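Local coordinates for protein copper-transporting ATPase PAA1, chloroplastic (Arabidopsis thaliana, PDB 5LBD) that transports monovalent copper across the plastid envelope at the expense of ATP, through a pump of which this chain is the nucleotide-binding N-domain, at residues 82-87 against 116-121. The protein carries 2 engineered substitutions. Residues are numbered along the deposited sequence; the frame is centred on the assembly and turned at random. Where two conformers were deposited one is given.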
loop_
_atom_site.group_PDB
_atom_site.type_symbol
_atom_site.label_atom_id
_atom_site.label_comp_id
_atom_site.label_asym_id
_atom_site.label_seq_id
_atom_site.Cartn_x
_atom_site.Cartn_y
_atom_site.Cartn_z
ATOM N N LYS A 82 10.340 -8.055 1.701
ATOM C CA LYS A 82 9.202 -8.262 0.823
ATOM C C LYS A 82 9.122 -7.134 -0.184
ATOM O O LYS A 82 9.352 -5.976 0.163
ATOM C CB LYS A 82 7.895 -8.341 1.628
ATOM C CG LYS A 82 7.827 -9.541 2.531
ATOM C CD LYS A 82 6.650 -9.423 3.479
ATOM C CE LYS A 82 6.977 -8.543 4.680
ATOM N NZ LYS A 82 8.027 -9.164 5.527
ATOM N N ARG A 83 8.723 -7.455 -1.425
ATOM C CA ARG A 83 8.467 -6.425 -2.430
ATOM C C ARG A 83 7.049 -5.903 -2.240
ATOM O O ARG A 83 6.079 -6.594 -2.565
ATOM C CB ARG A 83 8.625 -6.982 -3.844
ATOM C CG ARG A 83 9.905 -7.760 -4.075
ATOM C CD ARG A 83 10.096 -8.181 -5.572
ATOM N NE ARG A 83 9.089 -9.135 -6.060
ATOM C CZ ARG A 83 7.952 -8.785 -6.662
ATOM N NH1 ARG A 83 7.658 -7.496 -6.870
ATOM N NH2 ARG A 83 7.106 -9.736 -7.060
ATOM N N VAL A 84 6.924 -4.678 -1.745
ATOM C CA VAL A 84 5.635 -4.107 -1.371
ATOM C C VAL A 84 5.309 -3.028 -2.391
ATOM O O VAL A 84 6.079 -2.080 -2.552
ATOM C CB VAL A 84 5.640 -3.538 0.054
ATOM C CG1 VAL A 84 4.303 -2.893 0.358
ATOM C CG2 VAL A 84 5.931 -4.624 1.054
ATOM N N THR A 85 4.179 -3.171 -3.079
ATOM C CA THR A 85 3.733 -2.210 -4.071
ATOM C C THR A 85 2.507 -1.485 -3.548
ATOM O O THR A 85 1.663 -2.063 -2.868
ATOM C CB THR A 85 3.380 -2.869 -5.396
ATOM O OG1 THR A 85 2.447 -3.924 -5.150
ATOM C CG2 THR A 85 4.629 -3.417 -6.027
ATOM N N VAL A 86 2.396 -0.213 -3.911
ATOM C CA VAL A 86 1.292 0.649 -3.541
ATOM C C VAL A 86 0.901 1.424 -4.788
ATOM O O VAL A 86 1.686 2.252 -5.267
ATOM C CB VAL A 86 1.659 1.618 -2.426
ATOM C CG1 VAL A 86 0.490 2.408 -2.053
ATOM C CG2 VAL A 86 2.229 0.876 -1.210
ATOM N N GLY A 87 -0.281 1.162 -5.330
ATOM C CA GLY A 87 -0.667 1.892 -6.526
ATOM C C GLY A 87 -1.897 1.355 -7.200
ATOM O O GLY A 87 -2.779 0.784 -6.554
ATOM N N VAL A 116 -6.284 2.685 -3.546
ATOM C CA VAL A 116 -5.000 2.119 -3.935
ATOM C C VAL A 116 -4.988 0.634 -3.606
ATOM O O VAL A 116 -5.689 0.154 -2.707
ATOM C CB VAL A 116 -3.815 2.854 -3.266
ATOM C CG1 VAL A 116 -3.943 4.346 -3.498
ATOM C CG2 VAL A 116 -3.749 2.561 -1.788
ATOM N N TYR A 117 -4.216 -0.104 -4.386
ATOM C CA TYR A 117 -4.015 -1.525 -4.197
ATOM C C TYR A 117 -2.628 -1.754 -3.610
ATOM O O TYR A 117 -1.682 -1.010 -3.903
ATOM C CB TYR A 117 -4.184 -2.286 -5.513
ATOM C CG TYR A 117 -5.628 -2.298 -6.009
ATOM C CD1 TYR A 117 -6.145 -1.237 -6.690
ATOM C CD2 TYR A 117 -6.470 -3.347 -5.692
ATOM C CE1 TYR A 117 -7.474 -1.212 -7.119
ATOM C CE2 TYR A 117 -7.804 -3.345 -6.139
ATOM C CZ TYR A 117 -8.280 -2.259 -6.840
ATOM O OH TYR A 117 -9.576 -2.194 -7.278
ATOM N N ILE A 118 -2.517 -2.816 -2.840
ATOM C CA ILE A 118 -1.299 -3.202 -2.160
ATOM C C ILE A 118 -0.924 -4.599 -2.614
ATOM O O ILE A 118 -1.705 -5.547 -2.454
ATOM C CB ILE A 118 -1.462 -3.178 -0.642
ATOM C CG1 ILE A 118 -2.074 -1.852 -0.168
ATOM C CG2 ILE A 118 -0.119 -3.423 0.001
ATOM C CD1 ILE A 118 -1.323 -0.637 -0.588
ATOM N N GLY A 119 0.278 -4.732 -3.175
ATOM C CA GLY A 119 0.849 -6.032 -3.450
ATOM C C GLY A 119 1.973 -6.328 -2.473
ATOM O O GLY A 119 2.718 -5.424 -2.060
ATOM N N VAL A 120 2.123 -7.604 -2.147
ATOM C CA VAL A 120 3.225 -8.085 -1.320
ATOM C C VAL A 120 3.789 -9.301 -2.027
ATOM O O VAL A 120 3.105 -10.324 -2.145
ATOM C CB VAL A 120 2.794 -8.429 0.113
ATOM C CG1 VAL A 120 3.997 -8.821 0.901
ATOM C CG2 VAL A 120 2.167 -7.223 0.743
ATOM N N ASP A 121 4.994 -9.161 -2.577
ATOM C CA ASP A 121 5.578 -10.183 -3.444
ATOM C C ASP A 121 4.576 -10.537 -4.549
ATOM O O ASP A 121 4.190 -9.651 -5.321
ATOM C CB ASP A 121 6.016 -11.393 -2.609
ATOM C CG ASP A 121 7.253 -11.087 -1.733
ATOM O OD1 ASP A 121 8.088 -10.231 -2.125
ATOM O OD2 ASP A 121 7.403 -11.702 -0.654
HETATM O O HOH W 1 4.963 -6.987 -5.457
HETATM O O HOH W 2 10.141 -11.347 -4.634
#
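Lys82 lays its aliphatic stem beside Val120, CD 3.7 Å from CG1, while NZ bonds to Asn80 O; a long chain suits this partly exposed place. At Arg83 the antiparallel pairing ends in a side-chain bond: Arg83 N donates almost straight (172°) to Asp121 OD1, 2.9 Å away, meeting it from above the carboxylate plane. Arg83 O accepts from Asp121 N and, with Asp121 O, from one water. The Arg83 chain bends at chi3 (-65°), bringing one guanidinium face over Asp121 CA, and NH2 bonds to His95 O; OD1, 4.2 Å from Arg83 NE, is near in charge only. Replacing Asp121 by an alanine is likely to leave Arg83 N without its side-chain acceptor and remove that charge. Thr85 pairs with Gly119, where a side chain would collide with Thr85 OG1; Gly119 N donates to Thr85 O and weakly to OG1. Val86 sets both methyls against Ile118 CD1, beta-branched groups side by side. Gly87, where a CB would jam against Val86 O, exchanges two backbone bonds with Tyr117, each donor in the acceptor's carbonyl plane. Helix 26-37 packs on Val84, Val86 and Ile118, helix 89-94 on Thr85 and Tyr117; strands 74-79 and 123-130 flank the pair in the N-domain's antiparallel sheet.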